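Local atomic coordinates of type III secretion system effector HopBA1 (Pseudomonas syringae pv. aptata, PDB entry 5T09), a protein that acts as a virulence factor recognized by the Arabidopsis resistance protein RBA1, whose self-association it enhances and which then triggers plant cell death. Residues S102-F107 / K122-L127; A110-G113 / A118-D121; E95-G100 / S129-G134; I52-E55 / F60-K63. All blocks are in the same frame, centred on the assembly; numbering follows the deposited sequence.

Interaction 1 (S102-F107 / K122-L127); sequences SAVKHF and KVSEAL
Ser124 OG is the polar atom at the centre of this helix-to-helix contact, and it meets its neighbours across the gap by van der Waals touch alone. It lies 3.2 Å from Lys105 CA and 3.5 Å from Lys105 CB. The Lys105 amide is also close, but the angle there is poor and the pair does not bond. With OG swung beside its own backbone N (chi1 -58°), the hydroxyl bonds instead to the carbonyl O of Leu120, one turn back on the same helix, which satisfies this buried group and fixes its rotation.

The apolar part belongs to Val104. Its CG1 reaches across to Ser124 OG at 3.7 Å, sits alongside Ser124 CB, and touches the side of the Leu127 CD1 methyl at 4.0 Å. Val104 CG2 turns to the preceding helix, where Leu97 packs. The two segments come from helices 101-112 and 117-132, successive members of the helical run that joins strand 77-82 to strand 136-141 of the parallel core. The axes of segments 102-107 and 122-127 approach to 8.5 Å, with 125° between their directions. Lys105 and Ser124 are the nearest pair, 5.5 Å between CA atoms, as suits so small a side chain as serine.

Charge plays its part at the margin. Lys105 lends only the base of its side chain to the contact; from CG onward the extended chain runs away to a salt bridge with Asp117, at the start of helix 117-132.

Interaction 2 (A110-G113 / A118-D121); sequences ASWG and AWLD
Trp112 faces Trp119 and Leu120 with both its backbone and its side chain, just before the turn into helix 117-132. Its carbonyl O sits at the edge of the Trp119 indole, in the plane of the ring, 3.7 Å from CZ3; this puts the oxygen against the hydrogen-bearing rim of the aromatic system. The Trp112 CB rests on Leu120 CD1 at 3.8 Å. Farther out, CE3 of the Trp112 six-membered ring comes to 4.0 Å from CH2 of Trp119, the two indoles crossing at a slant without stacking. With CG anti to the backbone N (chi1 177°), Trp119 extends its six-membered ring to the Trp112 carbonyl and CE3.

Gly113 follows and adds a backbone contact, its CA lying 3.9 Å from Leu120 CD2. The Leu120 fork is thus shared, one methyl on the tryptophan and the other on the glycine.

The contact closes the short turn between helices 101-112 and 117-132. Phe84, from the loop after strand 77-82, meets both indoles, edge-to-face with Trp112, while His56, just beyond strand 49-54, makes a second edge-to-face pair with Trp112. Leu120 also packs back on Leu108 of helix 101-112.

Interaction 3 (E95-G100 / S129-G134); sequences EALSDG and SAHRAG
The last turns of helices 90-99 and 117-132 come together at Leu97 and His131, 7.3 Å between CA atoms, and each helix ends in a glycine of positive phi: Gly100, which is also the N-cap of helix 101-112, and Gly134, which closes a Schellman motif.

Most of the buried surface belongs to one pair of side chains. Leu97 lies over a face of the His131 imidazole in a CH-pi contact, its CG 3.9 Å from the ring centroid and 27° off the ring normal, displaced toward the rim. The CD2 methyl lies above the same face, somewhat outside the ring, 3.3 Å from ND1, a close approach, and CG also packs on His131 CB at 3.6 Å. CG anti to the backbone N (chi1 180°) carries the His131 ring to helix 90-99, and chi2 of 72° turns its face to Leu97.

Ser98 borders the contact loosely, its OG 4.3 Å from His131 NE2, and makes a weak hydrogen bond to the carbonyl O of Arg94 in its own helix. Behind the pair, Leu97 continues inward onto Val137 of strand 136-141.

Across these two segments the contact appears to rest on dispersion and shape, since the imidazole makes no polar bond to the other side. It serves as a flat surface for an aliphatic side chain that is itself buried, while the histidine remains partly exposed at the margin.

Interaction 4 (I52-E55 / F60-K63); sequences IGDE and FIPK
Ile61 splits its two branches across the end of strand 49-54 and the residue after it: CG2 is anti to the backbone N while CG1 lies beside it (chi1 -66°), and the extended second torsion (chi2 169°) carries CD1 out to Glu55. Asp54 answers with its CG anti to its own N (chi1 -163°), which swings the carboxylate round to the helix.

The CG2 methyl of Ile61 consequently meets Asp54 OD1 at 3.5 Å and Ile52 CG2 at 4.1 Å, the two isoleucine side chains running antiparallel and meeting only at their CG2 methyls. The CD1 methyl lies 3.5 Å from Glu55 N and 4.0 Å from Glu55 CB, the glutamate side chain standing roughly perpendicular to that of Ile61. Ile61 thus bridges the end of the strand and the start of the loop.

Asp54 is buried, and both its oxygens have polar partners: OD2 bonds to His56 ND1 and OD1 to Trp188 NE1 of the adjacent strand 184-190. With a bond to each oxygen, the carboxylate is fixed in its rotation, and the methyl of Ile61 packs against a group already anchored. The nearby Phe84 and Trp119 help enclose it.

Strand 49-54, in the middle of the sheet, passes through a short loop into helix 60-74, which folds back over it; this is the first half of a beta-alpha-beta unit, as expected for the parallel alpha-beta core of this EreA/ChaN-like fold.

In the fold
Interaction 4 comes first along the chain, where strand 49-54 gives way to helix 60-74, and its centre lies about 7 Å from the centre of the chain. The other three follow within the helical connection between strands 77-82 and 136-141. Along the chain interaction 3 encloses interaction 1, which encloses interaction 2, and all three use helix 117-132. Centres of interactions 1 and 2 are about 8 Å apart, those of 1 and 3 about 9 Å. Interaction 4 joins this layer through Pro62, which packs on Ala126 and Trp119, and through Asp54, whose OD2 lies 3.5 Å from Trp119 CZ2. Helix 117-132 thus touches both helices 90-99 and 101-112 and the strand-to-helix unit of interaction 4.

Interaction 1 (S102-F107 / K122-L127)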
loop_
_atom_site.group_PDB
_atom_site.type_symbol
_atom_site.label_atom_id
_atom_site.label_comp_id
_atom_site.label_asym_id
_atom_site.label_seq_id
_atom_site.Cartn_x
_atom_site.Cartn_y
_atom_site.Cartn_z
ATOM N N SER A 102 18.153 8.763 1.541
ATOM C CA SER A 102 18.268 10.074 0.914
ATOM C C SER A 102 18.079 9.976 -0.594
ATOM O O SER A 102 17.474 10.860 -1.212
ATOM C CB SER A 102 19.625 10.692 1.248
ATOM O OG SER A 102 19.833 10.723 2.651
ATOM N N ALA A 103 18.584 8.903 -1.205
ATOM C CA ALA A 103 18.434 8.727 -2.645
ATOM C C ALA A 103 16.985 8.439 -3.022
ATOM O O ALA A 103 16.485 8.958 -4.026
ATOM C CB ALA A 103 19.347 7.601 -3.129
ATOM N N VAL A 104 16.295 7.611 -2.236
ATOM C CA VAL A 104 14.908 7.273 -2.548
ATOM C C VAL A 104 14.036 8.523 -2.508
ATOM O O VAL A 104 13.167 8.720 -3.366
ATOM C CB VAL A 104 14.396 6.188 -1.582
ATOM C CG1 VAL A 104 12.893 5.959 -1.753
ATOM C CG2 VAL A 104 15.156 4.885 -1.804
ATOM N N LYS A 105 14.251 9.382 -1.513
ATOM C CA LYS A 105 13.436 10.586 -1.384
ATOM C C LYS A 105 13.571 11.469 -2.620
ATOM O O LYS A 105 12.570 11.929 -3.183
ATOM C CB LYS A 105 13.838 11.347 -0.120
ATOM C CG LYS A 105 12.989 12.573 0.184
ATOM C CD LYS A 105 13.469 13.263 1.451
ATOM C CE LYS A 105 12.713 14.556 1.717
ATOM N NZ LYS A 105 13.317 15.326 2.839
ATOM N N HIS A 106 14.807 11.708 -3.063
ATOM C CA HIS A 106 15.024 12.518 -4.259
ATOM C C HIS A 106 14.385 11.880 -5.487
ATOM O O HIS A 106 13.888 12.590 -6.369
ATOM C CB HIS A 106 16.522 12.721 -4.487
ATOM C CG HIS A 106 16.857 13.965 -5.249
ATOM N ND1 HIS A 106 16.825 15.220 -4.677
ATOM C CD2 HIS A 106 17.236 14.150 -6.536
ATOM C CE1 HIS A 106 17.168 16.123 -5.579
ATOM N NE2 HIS A 106 17.421 15.499 -6.716
ATOM N N PHE A 107 14.381 10.547 -5.559
ATOM C CA PHE A 107 13.775 9.864 -6.698
ATOM C C PHE A 107 12.254 9.989 -6.688
ATOM O O PHE A 107 11.633 10.067 -7.754
ATOM C CB PHE A 107 14.190 8.391 -6.697
ATOM C CG PHE A 107 13.525 7.569 -7.766
ATOM C CD1 PHE A 107 14.088 7.456 -9.025
ATOM C CD2 PHE A 107 12.338 6.907 -7.511
ATOM C CE1 PHE A 107 13.479 6.699 -10.009
ATOM C CE2 PHE A 107 11.727 6.151 -8.491
ATOM C CZ PHE A 107 12.298 6.051 -9.740
ATOM N N LYS A 122 9.307 9.714 5.440
ATOM C CA LYS A 122 8.863 8.480 6.085
ATOM C C LYS A 122 8.559 7.396 5.058
ATOM O O LYS A 122 8.838 6.214 5.294
ATOM C CB LYS A 122 7.637 8.748 6.959
ATOM C CG LYS A 122 7.917 9.606 8.192
ATOM C CD LYS A 122 8.940 8.942 9.101
ATOM C CE LYS A 122 8.987 9.578 10.482
ATOM N NZ LYS A 122 9.947 8.861 11.371
ATOM N N VAL A 123 7.980 7.770 3.916
ATOM C CA VAL A 123 7.761 6.795 2.851
ATOM C C VAL A 123 9.093 6.204 2.408
ATOM O O VAL A 123 9.233 4.988 2.253
ATOM C CB VAL A 123 7.010 7.441 1.671
ATOM C CG1 VAL A 123 6.945 6.482 0.479
ATOM C CG2 VAL A 123 5.610 7.842 2.092
ATOM N N SER A 124 10.094 7.063 2.199
ATOM C CA SER A 124 11.408 6.579 1.794
ATOM C C SER A 124 12.007 5.656 2.848
ATOM O O SER A 124 12.576 4.609 2.515
ATOM C CB SER A 124 12.338 7.761 1.525
ATOM O OG SER A 124 11.792 8.609 0.527
ATOM N N GLU A 125 11.892 6.024 4.128
ATOM C CA GLU A 125 12.389 5.150 5.187
ATOM C C GLU A 125 11.695 3.793 5.149
ATOM O O GLU A 125 12.334 2.753 5.354
ATOM C CB GLU A 125 12.199 5.805 6.558
ATOM C CG GLU A 125 12.834 5.019 7.698
ATOM C CD GLU A 125 12.533 5.603 9.070
ATOM O OE1 GLU A 125 11.504 6.296 9.218
ATOM O OE2 GLU A 125 13.330 5.363 10.003
ATOM N N ALA A 126 10.387 3.781 4.885
ATOM C CA ALA A 126 9.649 2.520 4.863
ATOM C C ALA A 126 10.109 1.628 3.718
ATOM O O ALA A 126 10.298 0.419 3.902
ATOM C CB ALA A 126 8.148 2.793 4.761
ATOM N N LEU A 127 10.288 2.197 2.526
ATOM C CA LEU A 127 10.784 1.411 1.401
ATOM C C LEU A 127 12.172 0.859 1.698
ATOM O O LEU A 127 12.452 -0.319 1.447
ATOM C CB LEU A 127 10.805 2.266 0.135
ATOM C CG LEU A 127 9.459 2.845 -0.307
ATOM C CD1 LEU A 127 9.632 3.647 -1.586
ATOM C CD2 LEU A 127 8.421 1.747 -0.492
#

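Interaction 2 (A110-G113 / A118-D121)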
loop_
_atom_site.group_PDB
_atom_site.type_symbol
_atom_site.label_atom_id
_atom_site.label_comp_id
_atom_site.label_asym_id
_atom_site.label_seq_id
_atom_site.Cartn_x
_atom_site.Cartn_y
_atom_site.Cartn_z
ATOM N N ALA A 110 9.775 14.172 -7.394
ATOM C CA ALA A 110 9.146 14.737 -8.582
ATOM C C ALA A 110 7.658 14.412 -8.642
ATOM O O ALA A 110 6.837 15.279 -8.962
ATOM C CB ALA A 110 9.853 14.228 -9.839
ATOM N N SER A 111 7.287 13.170 -8.335
ATOM C CA SER A 111 5.897 12.749 -8.434
ATOM C C SER A 111 5.159 12.757 -7.102
ATOM O O SER A 111 3.927 12.844 -7.102
ATOM C CB SER A 111 5.817 11.342 -9.040
ATOM O OG SER A 111 6.206 11.364 -10.401
ATOM N N TRP A 112 5.869 12.677 -5.976
ATOM C CA TRP A 112 5.222 12.452 -4.691
ATOM C C TRP A 112 5.596 13.448 -3.605
ATOM O O TRP A 112 4.998 13.399 -2.523
ATOM C CB TRP A 112 5.519 11.024 -4.205
ATOM C CG TRP A 112 4.796 10.052 -5.055
ATOM C CD1 TRP A 112 5.292 9.355 -6.115
ATOM C CD2 TRP A 112 3.413 9.710 -4.959
ATOM N NE1 TRP A 112 4.302 8.588 -6.678
ATOM C CE2 TRP A 112 3.139 8.790 -5.983
ATOM C CE3 TRP A 112 2.381 10.089 -4.099
ATOM C CZ2 TRP A 112 1.874 8.239 -6.170
ATOM C CZ3 TRP A 112 1.131 9.541 -4.283
ATOM C CH2 TRP A 112 0.886 8.631 -5.309
ATOM N N GLY A 113 6.535 14.360 -3.853
ATOM C CA GLY A 113 6.858 15.365 -2.859
ATOM C C GLY A 113 5.703 16.292 -2.541
ATOM O O GLY A 113 5.686 16.900 -1.465
ATOM N N ALA A 118 8.036 15.671 5.221
ATOM C CA ALA A 118 8.123 14.674 6.283
ATOM C C ALA A 118 7.558 13.339 5.824
ATOM O O ALA A 118 8.180 12.286 6.009
ATOM C CB ALA A 118 7.379 15.165 7.523
ATOM N N TRP A 119 6.370 13.365 5.223
ATOM C CA TRP A 119 5.752 12.137 4.746
ATOM C C TRP A 119 6.624 11.454 3.699
ATOM O O TRP A 119 6.846 10.240 3.755
ATOM C CB TRP A 119 4.365 12.443 4.187
ATOM C CG TRP A 119 3.675 11.247 3.613
ATOM C CD1 TRP A 119 3.001 10.278 4.296
ATOM C CD2 TRP A 119 3.586 10.901 2.228
ATOM N NE1 TRP A 119 2.499 9.346 3.420
ATOM C CE2 TRP A 119 2.841 9.708 2.143
ATOM C CE3 TRP A 119 4.059 11.488 1.050
ATOM C CZ2 TRP A 119 2.562 9.090 0.930
ATOM C CZ3 TRP A 119 3.782 10.871 -0.157
ATOM C CH2 TRP A 119 3.041 9.686 -0.207
ATOM N N LEU A 120 7.138 12.222 2.734
ATOM C CA LEU A 120 8.012 11.630 1.727
ATOM C C LEU A 120 9.245 11.018 2.377
ATOM O O LEU A 120 9.730 9.967 1.943
ATOM C CB LEU A 120 8.423 12.673 0.687
ATOM C CG LEU A 120 9.121 12.089 -0.548
ATOM C CD1 LEU A 120 8.130 11.295 -1.392
ATOM C CD2 LEU A 120 9.785 13.166 -1.387
ATOM N N ASP A 121 9.768 11.662 3.422
ATOM C CA ASP A 121 10.882 11.082 4.165
ATOM C C ASP A 121 10.481 9.755 4.800
ATOM O O ASP A 121 11.219 8.765 4.718
ATOM C CB ASP A 121 11.364 12.068 5.231
ATOM C CG ASP A 121 12.579 11.565 5.982
ATOM O OD1 ASP A 121 12.403 10.861 6.998
ATOM O OD2 ASP A 121 13.710 11.877 5.556
#

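Interaction 3 (E95-G100 / S129-G134)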
loop_
_atom_site.group_PDB
_atom_site.type_symbol
_atom_site.label_atom_id
_atom_site.label_comp_id
_atom_site.label_asym_id
_atom_site.label_seq_id
_atom_site.Cartn_x
_atom_site.Cartn_y
_atom_site.Cartn_z
ATOM N N GLU A 95 18.413 1.222 -7.947
ATOM C CA GLU A 95 19.676 1.898 -7.666
ATOM C C GLU A 95 19.531 2.844 -6.481
ATOM O O GLU A 95 20.377 2.865 -5.581
ATOM C CB GLU A 95 20.153 2.657 -8.905
ATOM C CG GLU A 95 20.497 1.765 -10.082
ATOM C CD GLU A 95 20.975 2.551 -11.286
ATOM O OE1 GLU A 95 20.798 3.788 -11.300
ATOM O OE2 GLU A 95 21.531 1.933 -12.217
ATOM N N ALA A 96 18.459 3.640 -6.468
ATOM C CA ALA A 96 18.213 4.531 -5.340
ATOM C C ALA A 96 18.057 3.742 -4.048
ATOM O O ALA A 96 18.602 4.125 -3.006
ATOM C CB ALA A 96 16.966 5.373 -5.601
ATOM N N LEU A 97 17.322 2.631 -4.104
ATOM C CA LEU A 97 17.069 1.838 -2.908
ATOM C C LEU A 97 18.365 1.371 -2.259
ATOM O O LEU A 97 18.416 1.185 -1.038
ATOM C CB LEU A 97 16.182 0.646 -3.271
ATOM C CG LEU A 97 15.221 0.081 -2.222
ATOM C CD1 LEU A 97 14.334 1.157 -1.615
ATOM C CD2 LEU A 97 14.366 -0.993 -2.872
ATOM N N SER A 98 19.422 1.178 -3.053
ATOM C CA SER A 98 20.713 0.792 -2.496
ATOM C C SER A 98 21.502 1.996 -1.996
ATOM O O SER A 98 22.246 1.879 -1.017
ATOM C CB SER A 98 21.532 0.033 -3.541
ATOM O OG SER A 98 20.870 -1.153 -3.944
ATOM N N ASP A 99 21.356 3.152 -2.648
ATOM C CA ASP A 99 22.081 4.339 -2.210
ATOM C C ASP A 99 21.597 4.825 -0.848
ATOM O O ASP A 99 22.367 5.444 -0.106
ATOM C CB ASP A 99 21.954 5.449 -3.253
ATOM C CG ASP A 99 22.834 5.211 -4.467
ATOM O OD1 ASP A 99 23.870 4.528 -4.328
ATOM O OD2 ASP A 99 22.495 5.712 -5.559
ATOM N N GLY A 100 20.342 4.564 -0.504
ATOM C CA GLY A 100 19.837 4.804 0.832
ATOM C C GLY A 100 18.626 5.716 0.839
ATOM O O GLY A 100 18.140 6.167 -0.196
ATOM N N SER A 129 13.521 0.360 4.696
ATOM C CA SER A 129 13.442 -0.620 5.777
ATOM C C SER A 129 12.922 -1.956 5.269
ATOM O O SER A 129 13.353 -3.016 5.733
ATOM C CB SER A 129 12.550 -0.094 6.903
ATOM O OG SER A 129 12.977 1.189 7.330
ATOM N N ALA A 130 11.991 -1.928 4.314
ATOM C CA ALA A 130 11.533 -3.168 3.698
ATOM C C ALA A 130 12.652 -3.810 2.889
ATOM O O ALA A 130 12.904 -5.016 3.004
ATOM C CB ALA A 130 10.318 -2.895 2.810
ATOM N N HIS A 131 13.343 -3.012 2.073
ATOM C CA HIS A 131 14.430 -3.539 1.255
ATOM C C HIS A 131 15.486 -4.225 2.113
ATOM O O HIS A 131 15.834 -5.388 1.877
ATOM C CB HIS A 131 15.055 -2.411 0.435
ATOM C CG HIS A 131 16.186 -2.858 -0.435
ATOM N ND1 HIS A 131 15.996 -3.612 -1.574
ATOM C CD2 HIS A 131 17.522 -2.659 -0.335
ATOM C CE1 HIS A 131 17.167 -3.859 -2.136
ATOM N NE2 HIS A 131 18.108 -3.291 -1.404
ATOM N N ARG A 132 16.012 -3.520 3.119
ATOM C CA ARG A 132 17.084 -4.098 3.922
ATOM C C ARG A 132 16.595 -5.219 4.831
ATOM O O ARG A 132 17.425 -5.938 5.398
ATOM C CB ARG A 132 17.786 -3.008 4.744
ATOM C CG ARG A 132 16.907 -2.230 5.714
ATOM C CD ARG A 132 17.715 -1.151 6.443
ATOM N NE ARG A 132 18.361 -0.203 5.530
ATOM C CZ ARG A 132 17.971 1.055 5.319
ATOM N NH1 ARG A 132 16.922 1.566 5.954
ATOM N NH2 ARG A 132 18.643 1.816 4.464
ATOM N N ALA A 133 15.283 -5.398 4.971
ATOM C CA ALA A 133 14.738 -6.549 5.679
ATOM C C ALA A 133 14.643 -7.791 4.803
ATOM O O ALA A 133 14.189 -8.836 5.283
ATOM C CB ALA A 133 13.352 -6.215 6.238
ATOM N N GLY A 134 15.056 -7.708 3.541
ATOM C CA GLY A 134 14.969 -8.828 2.630
ATOM C C GLY A 134 13.720 -8.870 1.780
ATOM O O GLY A 134 13.453 -9.904 1.155
#

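Interaction 4 (I52-E55 / F60-K63)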
loop_
_atom_site.group_PDB
_atom_site.type_symbol
_atom_site.label_atom_id
_atom_site.label_comp_id
_atom_site.label_asym_id
_atom_site.label_seq_id
_atom_site.Cartn_x
_atom_site.Cartn_y
_atom_site.Cartn_z
ATOM N N ILE A 52 -2.660 -2.429 1.485
ATOM C CA ILE A 52 -2.593 -1.339 2.451
ATOM C C ILE A 52 -3.112 -0.089 1.756
ATOM O O ILE A 52 -2.454 0.453 0.862
ATOM C CB ILE A 52 -1.170 -1.130 2.984
ATOM C CG1 ILE A 52 -0.694 -2.373 3.739
ATOM C CG2 ILE A 52 -1.116 0.102 3.900
ATOM C CD1 ILE A 52 0.756 -2.303 4.188
ATOM N N GLY A 53 -4.291 0.374 2.167
ATOM C CA GLY A 53 -4.880 1.555 1.574
ATOM C C GLY A 53 -4.228 2.817 2.096
ATOM O O GLY A 53 -4.444 3.204 3.249
ATOM N N ASP A 54 -3.420 3.463 1.265
ATOM C CA ASP A 54 -2.677 4.631 1.709
ATOM C C ASP A 54 -3.584 5.848 1.790
ATOM O O ASP A 54 -4.499 6.020 0.979
ATOM C CB ASP A 54 -1.515 4.930 0.765
ATOM C CG ASP A 54 -0.493 5.850 1.389
ATOM O OD1 ASP A 54 -0.065 5.564 2.529
ATOM O OD2 ASP A 54 -0.131 6.864 0.753
ATOM N N GLU A 55 -3.330 6.683 2.788
ATOM C CA GLU A 55 -3.842 8.047 2.843
ATOM C C GLU A 55 -2.622 8.940 2.664
ATOM O O GLU A 55 -1.812 9.088 3.585
ATOM C CB GLU A 55 -4.564 8.327 4.155
ATOM C CG GLU A 55 -5.702 7.368 4.453
ATOM C CD GLU A 55 -6.493 7.774 5.680
ATOM O OE1 GLU A 55 -6.593 8.993 5.950
ATOM O OE2 GLU A 55 -7.008 6.874 6.379
ATOM N N PHE A 60 1.471 8.178 9.948
ATOM C CA PHE A 60 1.296 6.938 10.699
ATOM C C PHE A 60 1.516 5.709 9.825
ATOM O O PHE A 60 2.086 4.712 10.281
ATOM C CB PHE A 60 -0.100 6.894 11.324
ATOM C CG PHE A 60 -0.434 5.578 11.962
ATOM C CD1 PHE A 60 -0.084 5.322 13.279
ATOM C CD2 PHE A 60 -1.097 4.593 11.245
ATOM C CE1 PHE A 60 -0.387 4.113 13.867
ATOM C CE2 PHE A 60 -1.404 3.382 11.831
ATOM C CZ PHE A 60 -1.048 3.141 13.142
ATOM N N ILE A 61 1.066 5.754 8.575
ATOM C CA ILE A 61 1.022 4.568 7.723
ATOM C C ILE A 61 2.436 4.154 7.327
ATOM O O ILE A 61 2.811 2.993 7.547
ATOM C CB ILE A 61 0.117 4.813 6.504
ATOM C CG1 ILE A 61 -1.331 4.983 6.981
ATOM C CG2 ILE A 61 0.206 3.658 5.511
ATOM C CD1 ILE A 61 -2.296 5.484 5.935
ATOM N N PRO A 62 3.255 5.035 6.745
ATOM C CA PRO A 62 4.639 4.628 6.442
ATOM C C PRO A 62 5.451 4.290 7.682
ATOM O O PRO A 62 6.315 3.409 7.620
ATOM C CB PRO A 62 5.213 5.844 5.697
ATOM C CG PRO A 62 4.320 6.981 6.051
ATOM C CD PRO A 62 2.960 6.384 6.235
ATOM N N LYS A 63 5.206 4.963 8.807
ATOM C CA LYS A 63 5.876 4.587 10.051
ATOM C C LYS A 63 5.503 3.172 10.465
ATOM O O LYS A 63 6.356 2.402 10.923
ATOM C CB LYS A 63 5.516 5.569 11.165
ATOM C CG LYS A 63 6.294 6.872 11.141
ATOM C CD LYS A 63 5.873 7.802 12.281
ATOM C CE LYS A 63 6.128 7.187 13.656
ATOM N NZ LYS A 63 5.810 8.135 14.764
#